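Local structure of colicin-M immunity protein (Escherichia coli, 4AEQ) at residues K48-I54 against L68-E74. The protein protects cells carrying the colicin M plasmid against the toxin colicin M, this chain being the YebF-like part of the protein. Residues are numbered along the deposited sequence; the frame is centred on the assembly and turned at random.
Sequences KITWEKI and LVPFKAE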
# COMPACT_ATOMS: atom_id res chain seq x y z
N LYS A 48 -17.13 -9.89 0.51
CA LYS A 48 -17.64 -9.89 -0.85
C LYS A 48 -17.47 -8.48 -1.40
O LYS A 48 -17.73 -7.51 -0.69
CB LYS A 48 -19.12 -10.28 -0.88
CG LYS A 48 -19.42 -11.67 -0.32
CD LYS A 48 -18.82 -12.77 -1.18
CE LYS A 48 -19.17 -14.14 -0.65
NZ LYS A 48 -20.65 -14.35 -0.55
N ILE A 49 -17.06 -8.37 -2.66
CA ILE A 49 -16.82 -7.06 -3.26
C ILE A 49 -17.92 -6.70 -4.25
O ILE A 49 -18.23 -7.47 -5.16
CB ILE A 49 -15.46 -6.98 -3.97
CG1 ILE A 49 -14.31 -7.41 -3.05
CG2 ILE A 49 -15.21 -5.58 -4.50
CD1 ILE A 49 -14.17 -6.54 -1.81
N THR A 50 -18.52 -5.53 -4.05
CA THR A 50 -19.47 -5.01 -5.02
C THR A 50 -18.91 -3.75 -5.66
O THR A 50 -18.23 -2.95 -5.02
CB THR A 50 -20.85 -4.73 -4.39
OG1 THR A 50 -20.69 -3.99 -3.18
CG2 THR A 50 -21.57 -6.04 -4.09
N TRP A 51 -19.17 -3.59 -6.95
CA TRP A 51 -18.57 -2.50 -7.70
C TRP A 51 -19.51 -1.33 -7.93
O TRP A 51 -20.72 -1.49 -8.03
CB TRP A 51 -18.03 -3.02 -9.04
CG TRP A 51 -17.05 -4.13 -8.86
CD1 TRP A 51 -17.25 -5.45 -9.11
CD2 TRP A 51 -15.70 -4.01 -8.38
NE1 TRP A 51 -16.12 -6.17 -8.82
CE2 TRP A 51 -15.15 -5.31 -8.37
CE3 TRP A 51 -14.91 -2.94 -7.96
CZ2 TRP A 51 -13.84 -5.56 -7.96
CZ3 TRP A 51 -13.61 -3.19 -7.56
CH2 TRP A 51 -13.09 -4.49 -7.56
N GLU A 52 -18.92 -0.14 -7.98
CA GLU A 52 -19.65 1.07 -8.32
C GLU A 52 -19.05 1.61 -9.62
O GLU A 52 -17.92 1.28 -9.96
CB GLU A 52 -19.54 2.09 -7.19
CG GLU A 52 -20.00 1.51 -5.85
CD GLU A 52 -19.88 2.49 -4.70
OE1 GLU A 52 -19.32 3.59 -4.89
OE2 GLU A 52 -20.35 2.14 -3.60
N LYS A 53 -19.82 2.40 -10.36
CA LYS A 53 -19.37 2.86 -11.66
C LYS A 53 -18.05 3.62 -11.58
O LYS A 53 -17.85 4.46 -10.70
CB LYS A 53 -20.43 3.72 -12.35
CG LYS A 53 -19.96 4.28 -13.69
CD LYS A 53 -21.03 5.15 -14.34
CE LYS A 53 -21.67 6.08 -13.33
NZ LYS A 53 -22.15 7.33 -13.98
N ILE A 54 -17.15 3.32 -12.51
CA ILE A 54 -15.88 4.02 -12.61
C ILE A 54 -16.03 5.26 -13.49
O ILE A 54 -16.48 5.16 -14.64
CB ILE A 54 -14.79 3.11 -13.21
CG1 ILE A 54 -14.50 1.94 -12.27
CG2 ILE A 54 -13.53 3.91 -13.49
CD1 ILE A 54 -13.53 0.92 -12.84
N LEU A 68 -9.75 5.77 -10.67
CA LEU A 68 -10.43 5.69 -9.38
C LEU A 68 -11.51 4.62 -9.45
O LEU A 68 -12.49 4.75 -10.18
CB LEU A 68 -11.05 7.05 -9.03
CG LEU A 68 -11.72 7.19 -7.67
CD1 LEU A 68 -10.72 6.91 -6.55
CD2 LEU A 68 -12.32 8.58 -7.52
N VAL A 69 -11.32 3.55 -8.68
CA VAL A 69 -12.23 2.43 -8.66
C VAL A 69 -12.92 2.38 -7.30
O VAL A 69 -12.33 1.93 -6.31
CB VAL A 69 -11.45 1.12 -8.84
CG1 VAL A 69 -12.38 -0.08 -8.88
CG2 VAL A 69 -10.58 1.19 -10.09
N PRO A 70 -14.18 2.81 -7.25
CA PRO A 70 -14.99 2.72 -6.04
C PRO A 70 -15.52 1.31 -5.85
O PRO A 70 -15.87 0.66 -6.83
CB PRO A 70 -16.14 3.69 -6.31
CG PRO A 70 -16.30 3.66 -7.79
CD PRO A 70 -14.91 3.46 -8.35
N PHE A 71 -15.61 0.86 -4.60
CA PHE A 71 -16.23 -0.44 -4.35
C PHE A 71 -16.70 -0.53 -2.91
O PHE A 71 -16.30 0.27 -2.07
CB PHE A 71 -15.28 -1.59 -4.69
CG PHE A 71 -14.02 -1.63 -3.85
CD1 PHE A 71 -12.91 -0.89 -4.22
CD2 PHE A 71 -13.95 -2.42 -2.72
CE1 PHE A 71 -11.75 -0.92 -3.47
CE2 PHE A 71 -12.79 -2.45 -1.96
CZ PHE A 71 -11.69 -1.71 -2.33
N LYS A 72 -17.58 -1.49 -2.64
CA LYS A 72 -18.04 -1.77 -1.29
C LYS A 72 -17.59 -3.17 -0.90
O LYS A 72 -17.66 -4.09 -1.71
CB LYS A 72 -19.56 -1.66 -1.22
CG LYS A 72 -20.08 -0.25 -1.33
CD LYS A 72 -21.59 -0.23 -1.57
CE LYS A 72 -21.93 -0.70 -2.97
NZ LYS A 72 -23.39 -0.62 -3.26
N ALA A 73 -17.12 -3.33 0.32
CA ALA A 73 -16.75 -4.64 0.84
C ALA A 73 -17.74 -5.03 1.92
O ALA A 73 -18.05 -4.22 2.80
CB ALA A 73 -15.33 -4.61 1.39
N GLU A 74 -18.24 -6.26 1.86
CA GLU A 74 -19.30 -6.72 2.76
C GLU A 74 -18.88 -7.98 3.51
O GLU A 74 -18.55 -9.00 2.89
CB GLU A 74 -20.58 -7.00 1.97
CG GLU A 74 -21.00 -5.85 1.07
CD GLU A 74 -21.06 -6.24 -0.40
OE1 GLU A 74 -22.03 -6.91 -0.80
OE2 GLU A 74 -20.12 -5.87 -1.14
O HOH W 1 -15.68 0.04 -9.47
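E52 lies across P70, and E74 reaches over to T50, along the antiparallel pairing of strand 48-51 with strand 66-74, which sets 48-51 as one edge strand of the chain's four-stranded antiparallel sheet in this YebF-like fold. The register rests on two hydrogen-bonded pairs, K48 with E74 and T50 with K72. The T50 N to K72 O bond is nearly straight, at 172° and in the carbonyl plane. Beyond W51 the pairing fades: E52 N meets P70 O in a weak bond of 3.4 Å. A water reinforces this end, donating to both E52 O and P70 O, and E52 O also accepts from R21 of the second subunit. The E52 side chain packs its CB 3.6 Å from P70 CG, while the P70 ring also touches K53 O through CG. On the face carrying I49, W51, F71 and A73, W51 CE3 lies 3.6 Å from F71 CB. The rings are oblique, with planes at 59°, and I49 CG2 sits over one face of the indole, toward its rim. F71 and A73 meet Y28 of the second subunit, so this face enters the dimer interface. At the other end E74 is bent at chi2 (120°), which turns its carboxylate back across the neighbouring strand; in one of the two modelled conformers of T50, OG1 donates tentatively to E74 OE2 at 2.8 Å, from above the carboxylate plane.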